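Local coordinates for afamin (Homo sapiens, PDB 6FAK), which carries hydrophobic molecules in body fluids, binding vitamin E and keeping lipidated Wnt proteins soluble and active, at residues L68-C78 and C93-F104; H201-F209 and C478-R486. All blocks are in the same frame, centred on the assembly; numbering follows the deposited sequence.

Contact 1: L68-C78 and C93-F104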
# COMPACT_ATOMS: atom_id res chain seq x y z
N LEU A 68 -23.62 -7.43 13.31
CA LEU A 68 -22.31 -7.16 12.73
C LEU A 68 -21.64 -6.01 13.54
O LEU A 68 -22.34 -5.08 13.99
CB LEU A 68 -22.45 -6.81 11.25
CG LEU A 68 -21.21 -6.79 10.36
CD1 LEU A 68 -20.62 -8.18 10.06
CD2 LEU A 68 -21.57 -6.10 9.05
N PRO A 69 -20.32 -6.12 13.81
CA PRO A 69 -19.69 -5.11 14.70
C PRO A 69 -19.77 -3.70 14.14
O PRO A 69 -20.06 -2.77 14.85
CB PRO A 69 -18.22 -5.57 14.78
CG PRO A 69 -18.22 -7.00 14.32
CD PRO A 69 -19.33 -7.11 13.32
N ASN A 70 -19.55 -3.59 12.86
CA ASN A 70 -19.63 -2.32 12.16
C ASN A 70 -21.01 -1.69 12.24
O ASN A 70 -21.12 -0.48 12.40
CB ASN A 70 -19.27 -2.48 10.67
CG ASN A 70 -18.12 -1.63 10.29
OD1 ASN A 70 -17.52 -0.98 11.18
ND2 ASN A 70 -17.78 -1.61 8.99
N ASN A 71 -22.05 -2.52 12.13
CA ASN A 71 -23.42 -2.02 12.26
C ASN A 71 -23.66 -1.40 13.64
O ASN A 71 -24.31 -0.35 13.73
CB ASN A 71 -24.49 -3.07 11.89
CG ASN A 71 -24.62 -3.28 10.37
OD1 ASN A 71 -24.27 -2.38 9.57
ND2 ASN A 71 -25.14 -4.46 9.95
N VAL A 72 -23.04 -1.96 14.67
CA VAL A 72 -23.13 -1.38 16.03
C VAL A 72 -22.39 -0.05 16.12
O VAL A 72 -22.96 0.94 16.55
CB VAL A 72 -22.60 -2.35 17.13
CG1 VAL A 72 -22.66 -1.68 18.50
CG2 VAL A 72 -23.45 -3.64 17.15
N LEU A 73 -21.12 -0.03 15.71
CA LEU A 73 -20.28 1.18 15.73
C LEU A 73 -20.88 2.31 14.94
O LEU A 73 -20.91 3.45 15.41
CB LEU A 73 -18.92 0.85 15.12
CG LEU A 73 -17.91 2.02 15.09
CD1 LEU A 73 -17.03 1.91 16.34
CD2 LEU A 73 -17.13 1.97 13.79
N GLN A 74 -21.36 2.01 13.74
CA GLN A 74 -21.91 3.02 12.84
C GLN A 74 -23.24 3.56 13.38
O GLN A 74 -23.53 4.75 13.24
CB GLN A 74 -22.01 2.49 11.40
CG GLN A 74 -20.61 2.35 10.79
CD GLN A 74 -20.53 1.66 9.44
OE1 GLN A 74 -21.57 1.34 8.81
NE2 GLN A 74 -19.28 1.52 8.92
N GLU A 75 -24.03 2.69 14.02
CA GLU A 75 -25.23 3.16 14.71
C GLU A 75 -24.88 4.19 15.79
O GLU A 75 -25.50 5.26 15.86
CB GLU A 75 -25.99 1.98 15.32
CG GLU A 75 -27.19 2.39 16.13
CD GLU A 75 -28.38 2.85 15.28
OE1 GLU A 75 -28.34 2.68 14.01
OE2 GLU A 75 -29.36 3.34 15.89
N LYS A 76 -23.86 3.88 16.61
CA LYS A 76 -23.47 4.79 17.69
C LYS A 76 -22.89 6.11 17.19
O LYS A 76 -23.09 7.14 17.80
CB LYS A 76 -22.44 4.14 18.61
CG LYS A 76 -22.91 2.89 19.36
CD LYS A 76 -24.26 3.09 20.05
CE LYS A 76 -24.67 1.90 20.93
NZ LYS A 76 -25.93 2.24 21.66
N ILE A 77 -22.11 6.06 16.13
CA ILE A 77 -21.60 7.29 15.51
C ILE A 77 -22.76 8.15 14.97
O ILE A 77 -22.80 9.36 15.20
CB ILE A 77 -20.61 6.95 14.35
CG1 ILE A 77 -19.30 6.44 14.93
CG2 ILE A 77 -20.35 8.15 13.44
CD1 ILE A 77 -18.41 5.81 13.88
N CYS A 78 -23.68 7.52 14.27
CA CYS A 78 -24.83 8.21 13.64
C CYS A 78 -25.81 8.79 14.70
O CYS A 78 -26.51 9.76 14.42
CB CYS A 78 -25.59 7.26 12.73
SG CYS A 78 -24.77 6.99 11.13
N CYS A 93 -25.89 8.15 7.31
CA CYS A 93 -26.79 7.83 8.39
C CYS A 93 -28.25 7.73 7.95
O CYS A 93 -29.03 7.09 8.65
CB CYS A 93 -26.62 8.85 9.53
SG CYS A 93 -24.97 8.82 10.23
N SER A 94 -28.60 8.35 6.82
CA SER A 94 -29.92 8.21 6.19
C SER A 94 -30.15 6.84 5.52
O SER A 94 -31.27 6.57 5.10
CB SER A 94 -30.10 9.27 5.08
OG SER A 94 -29.74 10.55 5.55
N LYS A 95 -29.10 6.03 5.40
CA LYS A 95 -29.18 4.63 4.96
C LYS A 95 -29.00 3.75 6.17
O LYS A 95 -28.57 4.21 7.21
CB LYS A 95 -28.05 4.33 3.96
CG LYS A 95 -28.11 5.17 2.70
CD LYS A 95 -26.73 5.38 2.08
CE LYS A 95 -26.76 6.50 1.04
NZ LYS A 95 -27.50 6.09 -0.19
N VAL A 96 -29.31 2.48 6.01
CA VAL A 96 -29.14 1.50 7.08
C VAL A 96 -28.37 0.28 6.58
O VAL A 96 -28.25 0.06 5.36
CB VAL A 96 -30.51 1.11 7.67
CG1 VAL A 96 -31.26 2.36 8.11
CG2 VAL A 96 -31.33 0.30 6.67
N ASP A 97 -27.81 -0.47 7.54
CA ASP A 97 -27.17 -1.77 7.32
C ASP A 97 -26.21 -1.74 6.13
O ASP A 97 -25.32 -0.85 6.12
CB ASP A 97 -28.25 -2.87 7.26
CG ASP A 97 -29.11 -2.93 8.55
OD1 ASP A 97 -28.63 -2.60 9.68
OD2 ASP A 97 -30.28 -3.33 8.45
N ALA A 98 -26.35 -2.65 5.15
CA ALA A 98 -25.35 -2.78 4.06
C ALA A 98 -25.09 -1.48 3.28
O ALA A 98 -23.95 -1.15 2.98
CB ALA A 98 -25.77 -3.87 3.08
N GLN A 99 -26.15 -0.75 2.96
CA GLN A 99 -26.04 0.54 2.25
C GLN A 99 -25.29 1.59 3.11
O GLN A 99 -24.45 2.34 2.59
CB GLN A 99 -27.42 1.04 1.80
CG GLN A 99 -28.11 0.03 0.87
CD GLN A 99 -29.36 0.57 0.20
OE1 GLN A 99 -30.08 1.41 0.76
NE2 GLN A 99 -29.65 0.06 -0.99
N ARG A 100 -25.53 1.55 4.42
CA ARG A 100 -24.84 2.44 5.34
C ARG A 100 -23.35 2.06 5.43
O ARG A 100 -22.51 2.94 5.44
CB ARG A 100 -25.49 2.44 6.73
CG ARG A 100 -24.77 3.28 7.76
CD ARG A 100 -25.38 3.18 9.15
NE ARG A 100 -26.59 4.01 9.29
CZ ARG A 100 -27.33 4.12 10.40
NH1 ARG A 100 -28.41 4.91 10.41
NH2 ARG A 100 -26.96 3.49 11.52
N ARG A 101 -23.07 0.77 5.53
CA ARG A 101 -21.68 0.26 5.54
C ARG A 101 -20.87 0.68 4.30
O ARG A 101 -19.70 1.08 4.40
CB ARG A 101 -21.66 -1.24 5.72
CG ARG A 101 -22.04 -1.69 7.12
CD ARG A 101 -22.45 -3.17 7.16
NE ARG A 101 -21.43 -4.01 6.57
CZ ARG A 101 -21.63 -5.17 5.93
NH1 ARG A 101 -20.60 -5.82 5.42
NH2 ARG A 101 -22.86 -5.67 5.80
N LEU A 102 -21.53 0.64 3.16
CA LEU A 102 -20.93 0.99 1.91
C LEU A 102 -20.66 2.51 1.85
O LEU A 102 -19.56 2.92 1.51
CB LEU A 102 -21.85 0.53 0.73
CG LEU A 102 -21.33 0.80 -0.70
CD1 LEU A 102 -20.04 0.06 -0.96
CD2 LEU A 102 -22.36 0.36 -1.75
N CYS A 103 -21.66 3.29 2.24
CA CYS A 103 -21.51 4.73 2.31
C CYS A 103 -20.35 5.12 3.23
O CYS A 103 -19.58 5.99 2.85
CB CYS A 103 -22.83 5.38 2.79
SG CYS A 103 -22.86 7.15 2.71
N PHE A 104 -20.23 4.49 4.38
CA PHE A 104 -19.14 4.77 5.34
C PHE A 104 -17.74 4.47 4.73
O PHE A 104 -16.79 5.25 4.89
CB PHE A 104 -19.35 4.03 6.67
CG PHE A 104 -20.03 4.87 7.70
CD1 PHE A 104 -19.36 5.94 8.29
CD2 PHE A 104 -21.35 4.66 8.04
CE1 PHE A 104 -20.00 6.73 9.25
CE2 PHE A 104 -21.99 5.44 9.00
CZ PHE A 104 -21.32 6.47 9.62
O HOH W 1 -25.55 0.82 11.70
O HOH W 2 -25.57 -5.31 6.98
O HOH W 3 -18.51 0.02 6.49
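R100 NH2 is gripped twice: E75 OE1 takes a salt-bridge hydrogen bond from it at 3.0 Å, and water 1, which in turn donates to the backbone O of N71, accepts a second. The carboxylate oxygen lies near the guanidinium plane and is met on its anti side. The rest of the arginine head turns back on its own segment: NH1 donates to C93 O at 2.9 Å, and NE makes a weak bond to K95 O. With CG anti to the backbone N (chi1 176°) and the chain bent at chi3, the head comes to the C78–C93 disulfide, whose C78 SG stands over one face, 3.9 Å from R100 CZ. Shortened to an alanine, this position would probably leave E75 without its charged mate, C93 O without its side-chain donor and a gap beside the disulfide. C78 SG also meets the edge of the F104 ring, 3.8 Å from CZ. Over one face of that ring slides Q74, its CG 4.0 Å from the centroid in a CH-pi contact and its amide plane tilted 28° from the ring; water 3 joins Q74 NE2 to R101 O. I77 CG2 adds an apolar touch at F104 CZ. At the other end, L68 CD2 sits over the R101 guanidinium, 3.3 Å from CZ, while NH1 of that arginine forms a salt bridge with E250; water 2 links its NH2 to N71 ND2. Helices 69-78 and 97-104 thus cross at 73° in the first albumin domain, one covalent staple at the end of helix 69-78 backed by an ion pair. Because R100 binds a carboxylate, a water and one carbonyl firmly and a second carbonyl weakly, it probably ties the turn after C93 to helix 69-78.

Contact 2: H201-F209 and C478-R486. With NAG (2-acetamido-2-deoxy-beta-D-glucopyranose), chain B; NAG (2-acetamido-2-deoxy-beta-D-glucopyranose), chain C.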
# COMPACT_ATOMS: atom_id res chain seq x y z
N HIS A 201 -3.24 -1.77 -2.06
CA HIS A 201 -3.14 -2.47 -3.31
C HIS A 201 -4.18 -3.63 -3.39
O HIS A 201 -4.91 -3.73 -4.34
CB HIS A 201 -1.72 -3.02 -3.45
CG HIS A 201 -1.41 -3.60 -4.77
ND1 HIS A 201 -1.35 -2.84 -5.92
CD2 HIS A 201 -1.11 -4.87 -5.15
CE1 HIS A 201 -1.01 -3.61 -6.95
NE2 HIS A 201 -0.87 -4.84 -6.50
N VAL A 202 -4.22 -4.48 -2.38
CA VAL A 202 -5.16 -5.58 -2.39
C VAL A 202 -6.63 -5.07 -2.30
O VAL A 202 -7.52 -5.55 -3.05
CB VAL A 202 -4.86 -6.56 -1.26
CG1 VAL A 202 -5.93 -7.66 -1.18
CG2 VAL A 202 -3.51 -7.20 -1.48
N CYS A 203 -6.90 -4.12 -1.42
CA CYS A 203 -8.27 -3.59 -1.30
C CYS A 203 -8.76 -2.90 -2.58
O CYS A 203 -9.90 -3.09 -2.97
CB CYS A 203 -8.45 -2.65 -0.10
SG CYS A 203 -8.09 -3.49 1.47
N GLY A 204 -7.88 -2.12 -3.21
CA GLY A 204 -8.18 -1.47 -4.48
C GLY A 204 -8.53 -2.49 -5.53
O GLY A 204 -9.48 -2.33 -6.26
N ALA A 205 -7.76 -3.55 -5.59
CA ALA A 205 -8.01 -4.63 -6.56
C ALA A 205 -9.31 -5.37 -6.32
O ALA A 205 -10.06 -5.72 -7.28
CB ALA A 205 -6.86 -5.59 -6.55
N LEU A 206 -9.62 -5.57 -5.05
CA LEU A 206 -10.86 -6.18 -4.68
C LEU A 206 -12.06 -5.38 -5.17
O LEU A 206 -12.96 -5.94 -5.71
CB LEU A 206 -10.91 -6.36 -3.16
CG LEU A 206 -11.93 -7.26 -2.52
CD1 LEU A 206 -11.86 -8.67 -3.11
CD2 LEU A 206 -11.66 -7.30 -1.02
N LEU A 207 -12.04 -4.07 -4.98
CA LEU A 207 -13.13 -3.20 -5.38
C LEU A 207 -13.29 -3.10 -6.92
O LEU A 207 -14.39 -3.06 -7.38
CB LEU A 207 -12.96 -1.83 -4.75
CG LEU A 207 -13.55 -1.68 -3.32
CD1 LEU A 207 -15.09 -1.79 -3.30
CD2 LEU A 207 -12.94 -2.65 -2.29
N LYS A 208 -12.20 -3.06 -7.66
CA LYS A 208 -12.27 -2.93 -9.10
C LYS A 208 -12.70 -4.21 -9.80
O LYS A 208 -13.44 -4.16 -10.79
CB LYS A 208 -10.93 -2.44 -9.65
CG LYS A 208 -10.65 -1.03 -9.18
CD LYS A 208 -9.52 -0.34 -9.90
CE LYS A 208 -9.41 1.09 -9.41
NZ LYS A 208 -8.98 1.18 -7.99
N PHE A 209 -12.23 -5.36 -9.27
CA PHE A 209 -12.33 -6.64 -9.96
C PHE A 209 -13.06 -7.76 -9.20
O PHE A 209 -13.38 -8.76 -9.80
CB PHE A 209 -10.93 -7.10 -10.33
CG PHE A 209 -10.17 -6.10 -11.15
CD1 PHE A 209 -10.52 -5.88 -12.48
CD2 PHE A 209 -9.13 -5.36 -10.61
CE1 PHE A 209 -9.82 -4.96 -13.24
CE2 PHE A 209 -8.45 -4.41 -11.37
CZ PHE A 209 -8.79 -4.22 -12.69
N CYS A 478 -5.59 1.73 -15.26
CA CYS A 478 -6.08 1.39 -13.94
C CYS A 478 -7.18 0.35 -13.95
O CYS A 478 -7.28 -0.40 -13.02
CB CYS A 478 -6.60 2.61 -13.19
SG CYS A 478 -5.24 3.61 -12.58
N LYS A 479 -8.03 0.33 -14.96
CA LYS A 479 -9.25 -0.45 -14.86
C LYS A 479 -9.24 -1.76 -15.68
O LYS A 479 -10.08 -2.58 -15.47
CB LYS A 479 -10.49 0.43 -15.17
CG LYS A 479 -10.85 0.58 -16.63
CD LYS A 479 -12.28 1.12 -16.83
CE LYS A 479 -12.41 2.61 -16.56
NZ LYS A 479 -11.92 3.44 -17.70
N THR A 480 -8.25 -1.92 -16.56
CA THR A 480 -8.18 -3.05 -17.45
C THR A 480 -6.86 -3.77 -17.19
O THR A 480 -5.77 -3.34 -17.63
CB THR A 480 -8.29 -2.64 -18.95
OG1 THR A 480 -9.06 -1.43 -19.07
CG2 THR A 480 -8.92 -3.76 -19.79
N ASN A 481 -7.00 -4.81 -16.36
CA ASN A 481 -6.12 -5.97 -16.26
C ASN A 481 -5.13 -5.73 -15.12
O ASN A 481 -4.19 -4.95 -15.24
CB ASN A 481 -5.41 -6.32 -17.59
CG ASN A 481 -5.10 -7.82 -17.72
OD1 ASN A 481 -4.88 -8.53 -16.71
ND2 ASN A 481 -5.09 -8.31 -18.96
N PHE A 482 -5.42 -6.36 -13.99
CA PHE A 482 -4.60 -6.23 -12.83
C PHE A 482 -3.16 -6.65 -13.04
O PHE A 482 -2.23 -5.91 -12.75
CB PHE A 482 -5.30 -7.03 -11.72
CG PHE A 482 -4.61 -6.96 -10.44
CD1 PHE A 482 -4.62 -5.80 -9.69
CD2 PHE A 482 -3.87 -8.04 -10.00
CE1 PHE A 482 -3.95 -5.72 -8.48
CE2 PHE A 482 -3.19 -7.97 -8.81
CZ PHE A 482 -3.22 -6.81 -8.04
N ALA A 483 -2.97 -7.86 -13.56
CA ALA A 483 -1.63 -8.40 -13.74
C ALA A 483 -0.76 -7.63 -14.74
O ALA A 483 0.42 -7.55 -14.59
CB ALA A 483 -1.73 -9.87 -14.15
N PHE A 484 -1.38 -7.06 -15.76
CA PHE A 484 -0.70 -6.30 -16.83
C PHE A 484 -0.76 -4.77 -16.63
O PHE A 484 -0.39 -4.02 -17.54
CB PHE A 484 -1.29 -6.68 -18.19
CG PHE A 484 -0.91 -8.07 -18.63
CD1 PHE A 484 -1.69 -9.15 -18.28
CD2 PHE A 484 0.30 -8.30 -19.28
CE1 PHE A 484 -1.32 -10.45 -18.64
CE2 PHE A 484 0.67 -9.60 -19.62
CZ PHE A 484 -0.15 -10.67 -19.30
N ARG A 485 -1.15 -4.34 -15.45
CA ARG A 485 -1.20 -2.91 -15.15
C ARG A 485 0.17 -2.18 -15.25
O ARG A 485 0.26 -1.11 -15.83
CB ARG A 485 -1.84 -2.73 -13.76
CG ARG A 485 -1.96 -1.29 -13.34
CD ARG A 485 -3.18 -1.13 -12.44
NE ARG A 485 -3.00 -1.82 -11.18
CZ ARG A 485 -3.90 -1.91 -10.19
NH1 ARG A 485 -5.13 -1.38 -10.34
NH2 ARG A 485 -3.56 -2.52 -9.09
N ARG A 486 1.24 -2.75 -14.69
CA ARG A 486 2.56 -2.13 -14.77
C ARG A 486 3.05 -2.04 -16.24
O ARG A 486 3.39 -0.96 -16.71
CB ARG A 486 3.57 -2.77 -13.81
CG ARG A 486 4.84 -1.93 -13.54
CD ARG A 486 5.88 -2.72 -12.74
NE ARG A 486 7.20 -2.10 -12.85
CZ ARG A 486 8.39 -2.70 -12.87
NH1 ARG A 486 8.50 -4.02 -12.72
NH2 ARG A 486 9.48 -1.98 -12.97
C1 NAG B . -19.04 -2.99 -9.82
C2 NAG B . -19.14 -4.47 -9.44
C3 NAG B . -20.45 -5.10 -9.92
C4 NAG B . -21.64 -4.21 -9.60
C5 NAG B . -21.39 -2.80 -10.11
C6 NAG B . -22.58 -1.88 -9.88
C7 NAG B . -17.00 -5.63 -9.30
C8 NAG B . -15.95 -6.37 -10.07
N2 NAG B . -18.03 -5.19 -10.03
O3 NAG B . -20.62 -6.38 -9.29
O4 NAG B . -22.82 -4.77 -10.19
O5 NAG B . -20.23 -2.29 -9.46
O6 NAG B . -22.48 -1.28 -8.57
O7 NAG B . -16.92 -5.46 -8.10
C1 NAG C . -15.67 1.10 -9.37
C2 NAG C . -17.12 1.24 -8.92
C3 NAG C . -17.67 -0.12 -8.49
C4 NAG C . -17.47 -1.14 -9.61
C5 NAG C . -16.01 -1.16 -10.08
C6 NAG C . -15.83 -2.09 -11.27
C7 NAG C . -18.23 3.10 -7.76
C8 NAG C . -19.27 3.08 -8.85
N2 NAG C . -17.23 2.21 -7.84
O3 NAG C . -19.07 -0.01 -8.18
O4 NAG C . -17.86 -2.44 -9.15
O5 NAG C . -15.58 0.16 -10.45
O6 NAG C . -16.60 -1.62 -12.38
O7 NAG C . -18.29 3.90 -6.84
O HOH W 4 -4.69 -2.23 -6.70
O HOH W 5 -12.26 -2.17 -13.29
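F482 reaches across to helix 177-209 from the turn that precedes helix 485-490. Its CB lies 4.1 Å from CE2 of F209 in one of that residue's two conformers; CG is then carried anti to the backbone N (chi1 -178°), aiming the ring at the helix. CD1 and CE1 pass A205 CB, CE1 the closer at 3.5 Å, and CZ ends 3.4 Å from H201 NE2, the two rings oblique with planes 41° apart. That nitrogen hydrogen-bonds a polyether, PG6, probably from the crystallisation liquor, whose pocket both H201 and F482 line; L350 of helix 346-363 also touches F482. The neighbouring ring atom, H201 CE1, meets the edge of the R485 guanidinium, 3.5 Å from NH2, which gives a hydrogen bond to water 4 at 2.7 Å; the water donates to H201 O. Nearer the C-terminal end of the helix, K479 O lies at the edge of the F209 ring in the same conformer. Two linked N-acetylglucosamines of the protein's own glycan lie against the helix end. With no direct hydrogen bond between the segments, domains two and three meet here through aromatic packing and one firm water bridge.

From the N terminus, contact 1 comes first: segments 68-78 and 93-104 close a short loop of 14 residues, half of them helical, wholly within the first albumin domain. Contact 2 follows in series, neither nested in contact 1 nor crossing it. Its segment 201-209 lies at the end of long helix 177-209, which leads from the first albumin domain into the second; 268 residues, mostly helix, then pass before the chain reaches 478-486 in the third albumin domain, which packs back on the second. Contact 1 is therefore a local tie, contact 2 a long-range one between domains. Their centres lie 27 Å apart and their nearest atoms about 6 Å, without touching.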